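Local coordinates for 27kDa outer membrane protein (Silicibacter pomeroyi, PDB 3GYK), which probably acts as a thiol-disulfide oxidoreductase of the DsbA-like thioredoxin family, the chain described being the thioredoxin-like domain of a longer protein, at residues 26-31 and 42-47; 36-41 and 96-101; 67-72 and 128-133. All blocks are in the same frame, centred on the assembly; numbering follows the deposited sequence. Where two conformers were deposited one is given.

How the interactions relate
All three interactions lie in one DsbA-like thioredoxin domain. Interaction 1 sets strand 24-30 of the sheet against helix 35-50, and interaction 2 uses the preceding residues, 36-41, of that same helix and reaches across to the loop before helix 100-109; their centres are about 13 Å apart, and Cys37 SG comes within 3.6 Å of Phe30 CB. Interaction 3 joins helices 66-77 and 124-140, about 17 Å from interaction 1 and about 14 Å from interaction 2, centre to centre. Along the chain interaction 1 closes before interaction 3 opens, whereas the segments of interaction 2 alternate with those of both. The contacts thus connect the sheet, the helix of the probable CxxC and the helices between strands 54-60 and 147-150, which in DsbA-like proteins form an insertion.

Interaction 1: residues 26-31 and 42-47; sequences VVEFFD and AEVQGL
The beta-alpha step that leads into the CxxC-type helix of the thioredoxin fold is packed here, with Val26 and Glu28 on strand 24-30 facing Leu47 and Val44 on helix 35-50. Only side-chain ends meet, since the closest CA atoms, those of Glu28 and Val44, are 9.1 Å apart. At one end of the contact the methyl CG2 of Val26 meets the methyl CD2 of Leu47 at 4.2 Å, an apolar contact between two branch ends. At the other, Glu28 leaves the strand with CG trans to its own amide nitrogen (chi1 -177°) and stays extended through chi2, so its carboxylate is carried up to the helix. There OE1 comes up at a slant beside CG2 of Val44, 3.7 Å away in van der Waals contact; this is the methyl on the side of the valine's own backbone N. Strand 24-30, helix 35-50 and strand 54-60 form a beta-alpha-beta unit, and Val44 also touches Leu56 of its second strand, while Phe148 of strand 147-150 touches Val26, Glu28 and Val44 alike. All four contact residues are buried. The Glu28 side chain ends close to Cys34 and Cys37 but not in contact with them, a position reminiscent of the buried acid beneath the CxxC of thioredoxin and DsbA.

Interaction 2: residues 36-41 and 96-101; sequences YCRRAM and GKANET. With SO4 (sulfate ion), chain F; SO4 (sulfate ion), chain E.
Arg38 leaves helix 35-50 with CG anti to its carbonyl carbon (chi1 -67°) and then runs fully extended to NE, which carries its guanidinium to the backbone of Gly96. Both terminal nitrogens grip the one carbonyl oxygen: NH1 donates to Gly96 O at 3.0 Å and NH2 to the same O at 2.9 Å. The oxygen lies in the guanidinium plane, but both donors approach from the same face of the carbonyl, NH1 well above its plane and NH2 tilted from it by 20°. The N-H...O angles, near 145°, are bent, as a fork onto a single atom requires. NE is bonded to Tyr32 O, so the group is held at both ends, and CB of Ala98 sits 4.1 Å from NH2.

Two sulfates, probably from the crystallisation liquor, flank the segments. One places O4 over the centre of the Tyr36 ring, 3.1 Å above its plane; the other is bound by Lys97 NZ and Asn99 ND2. Asn99 is the N-cap of helix 100-109, its OD1 accepting from Gly102 N. Arg38 thus ties this loop to the start of a helix whose Cys34-Cys37 pattern is consistent with a thioredoxin-type CxxC active site.

Interaction 3: residues 67-72 and 128-133; sequences GSDFAA and AHIAQS
Ile130 of helix 124-140 reaches across to Ala72 on helix 66-77 and, more tentatively, to Asp69 one turn earlier on that helix. Its conformation sets the reach: a chi1 of -66° directs CG1 away from the carbonyl and CD1 continues the chain outward (chi2 164°), so a single methyl at the end of an extended arm does the touching. That methyl, CD1, lies 4.2 Å from CB of Ala72, and this apolar pair carries the contact. Ala72 and Ile130 point their CB atoms at each other's helix, and theirs are also the closest CA atoms, 8.0 Å apart; the short alanine side chain allows that spacing, with the isoleucine spanning the gap.

Asp69 comes to the contact differently, and its part is doubtful because two conformers of it were deposited. Its CB does not head for the other helix, but in the conformer given the chi1 of -169° swings the carboxylate back towards Ile130, where OD1 of Asp69 stands 4.3 Å from CD1 of Ile130. Asp69, partly exposed, borders the apolar contact in this conformer. The area buried between the two segments is small, 97 Å², and rests chiefly on Ile130.

Pro62, in the loop before helix 66-77, touches both Ala72 and Ile130 and so lies against the two helices at once. On the sheet side, helix 124-140 is fastened to the end of strand 54-60, where His129 NE2 bonds to Glu60 N and Ser133 OG to Glu60 O.

Interaction 1: residues 26-31 and 42-47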
loop_
_atom_site.group_PDB
_atom_site.type_symbol
_atom_site.label_atom_id
_atom_site.label_comp_id
_atom_site.label_asym_id
_atom_site.label_seq_id
_atom_site.Cartn_x
_atom_site.Cartn_y
_atom_site.Cartn_z
ATOM N N VAL A 26 -2.316 10.359 -2.518
ATOM C CA VAL A 26 -3.019 9.203 -3.087
ATOM C C VAL A 26 -2.901 8.073 -2.092
ATOM O O VAL A 26 -1.781 7.738 -1.680
ATOM C CB VAL A 26 -2.408 8.766 -4.447
ATOM C CG1 VAL A 26 -3.019 7.423 -4.910
ATOM C CG2 VAL A 26 -2.604 9.857 -5.488
ATOM N N VAL A 27 -4.028 7.502 -1.673
ATOM C CA VAL A 27 -3.968 6.341 -0.784
ATOM C C VAL A 27 -4.328 5.104 -1.593
ATOM O O VAL A 27 -5.303 5.142 -2.334
ATOM C CB VAL A 27 -4.987 6.486 0.377
ATOM C CG1 VAL A 27 -4.878 5.297 1.318
ATOM C CG2 VAL A 27 -4.742 7.822 1.148
ATOM N N GLU A 28 -3.571 4.010 -1.455
ATOM C CA GLU A 28 -3.954 2.766 -2.135
ATOM C C GLU A 28 -4.189 1.692 -1.078
ATOM O O GLU A 28 -3.387 1.546 -0.145
ATOM C CB GLU A 28 -2.828 2.281 -3.068
ATOM C CG GLU A 28 -3.264 1.017 -3.845
ATOM C CD GLU A 28 -2.189 0.414 -4.757
ATOM O OE1 GLU A 28 -1.097 1.000 -4.891
ATOM O OE2 GLU A 28 -2.455 -0.704 -5.307
ATOM N N PHE A 29 -5.295 0.963 -1.234
ATOM C CA PHE A 29 -5.604 -0.213 -0.410
ATOM C C PHE A 29 -5.316 -1.414 -1.310
ATOM O O PHE A 29 -5.856 -1.507 -2.428
ATOM C CB PHE A 29 -7.098 -0.224 -0.071
ATOM C CG PHE A 29 -7.523 0.791 0.997
ATOM C CD1 PHE A 29 -7.987 0.359 2.244
ATOM C CD2 PHE A 29 -7.519 2.176 0.718
ATOM C CE1 PHE A 29 -8.415 1.268 3.218
ATOM C CE2 PHE A 29 -7.954 3.102 1.684
ATOM C CZ PHE A 29 -8.383 2.661 2.937
ATOM N N PHE A 30 -4.517 -2.366 -0.834
ATOM C CA PHE A 30 -4.096 -3.452 -1.728
ATOM C C PHE A 30 -3.815 -4.761 -0.975
ATOM O O PHE A 30 -3.697 -4.773 0.263
ATOM C CB PHE A 30 -2.807 -3.038 -2.482
ATOM C CG PHE A 30 -1.680 -2.657 -1.561
ATOM C CD1 PHE A 30 -0.889 -3.632 -0.976
ATOM C CD2 PHE A 30 -1.452 -1.310 -1.239
ATOM C CE1 PHE A 30 0.141 -3.290 -0.097
ATOM C CE2 PHE A 30 -0.430 -0.961 -0.335
ATOM C CZ PHE A 30 0.370 -1.949 0.219
ATOM N N ASP A 31 -3.707 -5.839 -1.769
ATOM C CA ASP A 31 -3.463 -7.216 -1.279
ATOM C C ASP A 31 -2.452 -7.796 -2.264
ATOM O O ASP A 31 -2.621 -7.650 -3.484
ATOM C CB ASP A 31 -4.805 -7.979 -1.303
ATOM C CG ASP A 31 -4.692 -9.439 -0.869
ATOM O OD1 ASP A 31 -3.909 -10.185 -1.502
ATOM O OD2 ASP A 31 -5.426 -9.840 0.069
ATOM N N ALA A 42 2.682 -0.955 -11.690
ATOM C CA ALA A 42 3.371 -0.151 -12.691
ATOM C C ALA A 42 2.722 1.221 -12.942
ATOM O O ALA A 42 3.437 2.177 -13.288
ATOM C CB ALA A 42 3.545 -0.923 -14.007
ATOM N N GLU A 43 1.393 1.303 -12.772
ATOM C CA GLU A 43 0.634 2.550 -12.937
ATOM C C GLU A 43 0.965 3.536 -11.822
ATOM O O GLU A 43 1.231 4.718 -12.098
ATOM C CB GLU A 43 -0.878 2.271 -12.943
ATOM C CG GLU A 43 -1.270 1.192 -13.969
ATOM C CD GLU A 43 -0.752 1.472 -15.376
ATOM O OE1 GLU A 43 -0.823 2.628 -15.856
ATOM O OE2 GLU A 43 -0.262 0.525 -16.030
ATOM N N VAL A 44 0.995 3.029 -10.599
ATOM C CA VAL A 44 1.333 3.849 -9.414
ATOM C C VAL A 44 2.812 4.257 -9.467
ATOM O O VAL A 44 3.140 5.451 -9.284
ATOM C CB VAL A 44 0.996 3.135 -8.098
ATOM C CG1 VAL A 44 1.388 3.996 -6.879
ATOM C CG2 VAL A 44 -0.503 2.808 -8.012
ATOM N N GLN A 45 3.715 3.312 -9.782
ATOM C CA GLN A 45 5.137 3.686 -9.966
ATOM C C GLN A 45 5.298 4.748 -11.048
ATOM O O GLN A 45 6.095 5.691 -10.907
ATOM C CB GLN A 45 5.998 2.477 -10.349
ATOM C CG GLN A 45 6.232 1.468 -9.244
ATOM C CD GLN A 45 7.130 0.296 -9.695
ATOM O OE1 GLN A 45 7.155 -0.051 -10.869
ATOM N NE2 GLN A 45 7.849 -0.314 -8.762
ATOM N N GLY A 46 4.549 4.593 -12.135
ATOM C CA GLY A 46 4.576 5.555 -13.227
ATOM C C GLY A 46 4.134 6.941 -12.778
ATOM O O GLY A 46 4.792 7.937 -13.083
ATOM N N LEU A 47 3.021 6.992 -12.054
ATOM C CA LEU A 47 2.529 8.254 -11.501
ATOM C C LEU A 47 3.605 8.966 -10.666
ATOM O O LEU A 47 3.880 10.131 -10.915
ATOM C CB LEU A 47 1.289 8.014 -10.646
ATOM C CG LEU A 47 0.767 9.254 -9.912
ATOM C CD1 LEU A 47 0.110 10.205 -10.904
ATOM C CD2 LEU A 47 -0.232 8.801 -8.852
#

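Interaction 2: residues 36-41 and 96-101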
loop_
_atom_site.group_PDB
_atom_site.type_symbol
_atom_site.label_atom_id
_atom_site.label_comp_id
_atom_site.label_asym_id
_atom_site.label_seq_id
_atom_site.Cartn_x
_atom_site.Cartn_y
_atom_site.Cartn_z
ATOM N N TYR A 36 -5.429 -7.395 -9.936
ATOM C CA TYR A 36 -5.471 -5.992 -10.327
ATOM C C TYR A 36 -4.524 -5.103 -9.524
ATOM O O TYR A 36 -4.096 -4.089 -10.036
ATOM C CB TYR A 36 -6.908 -5.439 -10.291
ATOM C CG TYR A 36 -7.698 -5.621 -11.569
ATOM C CD1 TYR A 36 -8.827 -6.435 -11.603
ATOM C CD2 TYR A 36 -7.368 -4.913 -12.729
ATOM C CE1 TYR A 36 -9.566 -6.576 -12.761
ATOM C CE2 TYR A 36 -8.109 -5.036 -13.884
ATOM C CZ TYR A 36 -9.216 -5.859 -13.893
ATOM O OH TYR A 36 -9.950 -5.981 -15.056
ATOM N N CYS A 37 -4.232 -5.451 -8.265
ATOM C CA CYS A 37 -3.156 -4.759 -7.523
ATOM C C CYS A 37 -1.807 -4.944 -8.186
ATOM O O CYS A 37 -1.004 -3.992 -8.291
ATOM C CB CYS A 37 -3.101 -5.250 -6.076
ATOM S SG CYS A 37 -4.574 -4.754 -5.139
ATOM N N ARG A 38 -1.522 -6.164 -8.616
ATOM C CA ARG A 38 -0.250 -6.414 -9.276
ATOM C C ARG A 38 -0.143 -5.590 -10.579
ATOM O O ARG A 38 0.936 -5.066 -10.913
ATOM C CB ARG A 38 -0.051 -7.917 -9.510
ATOM C CG ARG A 38 0.121 -8.703 -8.235
ATOM C CD ARG A 38 0.473 -10.178 -8.501
ATOM N NE ARG A 38 0.772 -10.837 -7.236
ATOM C CZ ARG A 38 1.334 -12.037 -7.127
ATOM N NH1 ARG A 38 1.671 -12.712 -8.214
ATOM N NH2 ARG A 38 1.562 -12.546 -5.919
ATOM N N ARG A 39 -1.264 -5.480 -11.300
ATOM C CA ARG A 39 -1.365 -4.656 -12.493
ATOM C C ARG A 39 -1.224 -3.146 -12.185
ATOM O O ARG A 39 -0.630 -2.398 -12.973
ATOM C CB ARG A 39 -2.711 -4.928 -13.184
ATOM C CG ARG A 39 -2.779 -4.369 -14.579
ATOM C CD ARG A 39 -4.029 -4.836 -15.320
ATOM N NE ARG A 39 -4.357 -3.888 -16.384
ATOM C CZ ARG A 39 -5.456 -3.942 -17.130
ATOM N NH1 ARG A 39 -6.335 -4.924 -16.944
ATOM N NH2 ARG A 39 -5.671 -3.015 -18.062
ATOM N N ALA A 40 -1.780 -2.712 -11.053
ATOM C CA ALA A 40 -1.736 -1.303 -10.657
ATOM C C ALA A 40 -0.314 -0.869 -10.266
ATOM O O ALA A 40 -0.009 0.310 -10.325
ATOM C CB ALA A 40 -2.709 -1.024 -9.483
HETATM N N MSE A 41 0.549 -1.811 -9.886
HETATM C CA MSE A 41 1.906 -1.432 -9.421
HETATM C C MSE A 41 2.642 -0.545 -10.420
HETATM O O MSE A 41 3.151 0.515 -10.042
HETATM C CB MSE A 41 2.754 -2.674 -9.091
HETATM C CG MSE A 41 4.171 -2.307 -8.745
HETATM SE SE MSE A 41 5.277 -3.871 -8.588
HETATM C CE MSE A 41 5.806 -4.049 -10.427
ATOM N N GLY A 96 3.882 -15.841 -9.259
ATOM C CA GLY A 96 3.323 -16.839 -8.349
ATOM C C GLY A 96 2.797 -16.268 -7.048
ATOM O O GLY A 96 2.823 -15.047 -6.821
ATOM N N LYS A 97 2.330 -17.166 -6.185
ATOM C CA LYS A 97 1.521 -16.777 -5.040
ATOM C C LYS A 97 2.331 -16.182 -3.903
ATOM O O LYS A 97 3.404 -16.694 -3.550
ATOM C CB LYS A 97 0.741 -17.972 -4.495
ATOM C CG LYS A 97 -0.284 -17.589 -3.422
ATOM C CD LYS A 97 -1.241 -18.742 -3.133
ATOM C CE LYS A 97 -2.210 -18.383 -2.002
ATOM N NZ LYS A 97 -2.987 -19.614 -1.663
ATOM N N ALA A 98 1.782 -15.127 -3.314
ATOM C CA ALA A 98 2.314 -14.607 -2.074
ATOM C C ALA A 98 1.796 -15.474 -0.926
ATOM O O ALA A 98 0.705 -15.267 -0.394
ATOM C CB ALA A 98 1.941 -13.143 -1.881
ATOM N N ASN A 99 2.596 -16.468 -0.572
ATOM C CA ASN A 99 2.325 -17.324 0.560
ATOM C C ASN A 99 3.607 -17.379 1.412
ATOM O O ASN A 99 4.594 -16.713 1.085
ATOM C CB ASN A 99 1.909 -18.725 0.086
ATOM C CG ASN A 99 2.944 -19.382 -0.852
ATOM O OD1 ASN A 99 4.100 -18.950 -0.962
ATOM N ND2 ASN A 99 2.520 -20.440 -1.524
ATOM N N GLU A 100 3.583 -18.139 2.496
ATOM C CA GLU A 100 4.696 -18.107 3.450
ATOM C C GLU A 100 6.043 -18.356 2.762
ATOM O O GLU A 100 6.999 -17.594 2.962
ATOM C CB GLU A 100 4.459 -19.096 4.605
ATOM C CG GLU A 100 5.675 -19.283 5.526
ATOM C CD GLU A 100 5.365 -20.093 6.771
ATOM O OE1 GLU A 100 4.170 -20.321 7.049
ATOM O OE2 GLU A 100 6.311 -20.494 7.481
ATOM N N THR A 101 6.126 -19.407 1.950
ATOM C CA THR A 101 7.390 -19.731 1.298
ATOM C C THR A 101 7.795 -18.711 0.225
ATOM O O THR A 101 8.973 -18.374 0.114
ATOM C CB THR A 101 7.430 -21.179 0.772
ATOM O OG1 THR A 101 6.320 -21.411 -0.104
ATOM C CG2 THR A 101 7.366 -22.153 1.943
HETATM S S SO4 F . -6.269 -8.436 -14.713
HETATM O O1 SO4 F . -7.563 -8.173 -15.336
HETATM O O2 SO4 F . -6.118 -9.868 -14.474
HETATM O O3 SO4 F . -5.222 -7.939 -15.605
HETATM O O4 SO4 F . -6.184 -7.763 -13.421
HETATM S S SO4 E . -0.691 -22.257 -1.024
HETATM O O1 SO4 E . -0.117 -22.746 -2.269
HETATM O O2 SO4 E . -0.268 -23.114 0.080
HETATM O O3 SO4 E . -0.246 -20.894 -0.788
HETATM O O4 SO4 E . -2.145 -22.276 -1.132
#

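Interaction 3: residues 67-72 and 128-133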
loop_
_atom_site.group_PDB
_atom_site.type_symbol
_atom_site.label_atom_id
_atom_site.label_comp_id
_atom_site.label_asym_id
_atom_site.label_seq_id
_atom_site.Cartn_x
_atom_site.Cartn_y
_atom_site.Cartn_z
ATOM N N GLY A 67 -2.214 -16.490 2.892
ATOM C CA GLY A 67 -0.971 -16.077 2.194
ATOM C C GLY A 67 -0.913 -14.553 2.121
ATOM O O GLY A 67 0.122 -13.920 2.416
ATOM N N SER A 68 -2.044 -13.948 1.751
ATOM C CA SER A 68 -2.151 -12.500 1.728
ATOM C C SER A 68 -1.880 -11.879 3.105
ATOM O O SER A 68 -1.207 -10.848 3.198
ATOM C CB SER A 68 -3.539 -12.062 1.220
ATOM O OG SER A 68 -3.666 -12.409 -0.158
ATOM N N ASP A 69 -2.434 -12.485 4.155
ATOM C CA ASP A 69 -2.187 -11.998 5.503
ATOM C C ASP A 69 -0.696 -12.087 5.846
ATOM O O ASP A 69 -0.126 -11.116 6.370
ATOM C CB ASP A 69 -3.020 -12.754 6.533
ATOM C CG ASP A 69 -2.986 -12.090 7.896
ATOM O OD1 ASP A 69 -3.649 -11.053 8.060
ATOM O OD2 ASP A 69 -2.302 -12.624 8.792
ATOM N N PHE A 70 -0.061 -13.201 5.502
ATOM C CA PHE A 70 1.364 -13.380 5.767
ATOM C C PHE A 70 2.162 -12.267 5.089
ATOM O O PHE A 70 2.996 -11.622 5.720
ATOM C CB PHE A 70 1.833 -14.768 5.310
ATOM C CG PHE A 70 3.219 -15.124 5.777
ATOM C CD1 PHE A 70 3.394 -15.982 6.856
ATOM C CD2 PHE A 70 4.354 -14.585 5.156
ATOM C CE1 PHE A 70 4.693 -16.327 7.330
ATOM C CE2 PHE A 70 5.655 -14.931 5.616
ATOM C CZ PHE A 70 5.814 -15.794 6.704
ATOM N N ALA A 71 1.891 -12.059 3.804
ATOM C CA ALA A 71 2.555 -11.032 3.013
ATOM C C ALA A 71 2.387 -9.619 3.599
ATOM O O ALA A 71 3.368 -8.865 3.704
ATOM C CB ALA A 71 2.023 -11.087 1.570
ATOM N N ALA A 72 1.153 -9.249 3.955
ATOM C CA ALA A 72 0.900 -7.943 4.577
ATOM C C ALA A 72 1.678 -7.791 5.900
ATOM O O ALA A 72 2.306 -6.741 6.128
ATOM C CB ALA A 72 -0.580 -7.714 4.784
ATOM N N ALA A 128 -2.470 -3.648 14.440
ATOM C CA ALA A 128 -3.170 -2.362 14.489
ATOM C C ALA A 128 -3.318 -1.765 13.087
ATOM O O ALA A 128 -4.403 -1.246 12.749
ATOM C CB ALA A 128 -2.494 -1.353 15.469
ATOM N N HIS A 129 -2.273 -1.838 12.266
ATOM C CA HIS A 129 -2.380 -1.299 10.888
ATOM C C HIS A 129 -3.463 -2.040 10.099
ATOM O O HIS A 129 -4.351 -1.444 9.488
ATOM C CB HIS A 129 -1.059 -1.385 10.135
ATOM C CG HIS A 129 -1.159 -0.950 8.703
ATOM N ND1 HIS A 129 -0.723 0.285 8.274
ATOM C CD2 HIS A 129 -1.695 -1.562 7.613
ATOM C CE1 HIS A 129 -0.955 0.402 6.972
ATOM N NE2 HIS A 129 -1.558 -0.697 6.553
ATOM N N ILE A 130 -3.385 -3.363 10.098
ATOM C CA ILE A 130 -4.323 -4.140 9.272
ATOM C C ILE A 130 -5.759 -3.938 9.739
ATOM O O ILE A 130 -6.669 -3.799 8.906
ATOM C CB ILE A 130 -3.913 -5.635 9.250
ATOM C CG1 ILE A 130 -2.564 -5.800 8.528
ATOM C CG2 ILE A 130 -4.992 -6.475 8.549
ATOM C CD1 ILE A 130 -1.857 -7.178 8.783
ATOM N N ALA A 131 -5.981 -3.896 11.050
ATOM C CA ALA A 131 -7.320 -3.661 11.575
ATOM C C ALA A 131 -7.855 -2.298 11.143
ATOM O O ALA A 131 -9.049 -2.160 10.830
ATOM C CB ALA A 131 -7.331 -3.757 13.102
ATOM N N GLN A 132 -6.970 -1.287 11.158
ATOM C CA GLN A 132 -7.399 0.054 10.718
ATOM C C GLN A 132 -7.654 0.088 9.215
ATOM O O GLN A 132 -8.556 0.806 8.767
ATOM C CB GLN A 132 -6.356 1.113 11.150
ATOM C CG GLN A 132 -6.628 2.549 10.681
ATOM C CD GLN A 132 -7.890 3.169 11.239
ATOM O OE1 GLN A 132 -8.706 2.521 11.908
ATOM N NE2 GLN A 132 -8.042 4.492 11.006
ATOM N N SER A 133 -6.876 -0.658 8.422
ATOM C CA SER A 133 -7.177 -0.729 6.981
ATOM C C SER A 133 -8.582 -1.282 6.762
ATOM O O SER A 133 -9.343 -0.734 5.948
ATOM C CB SER A 133 -6.169 -1.566 6.226
ATOM O OG SER A 133 -4.865 -0.998 6.265
#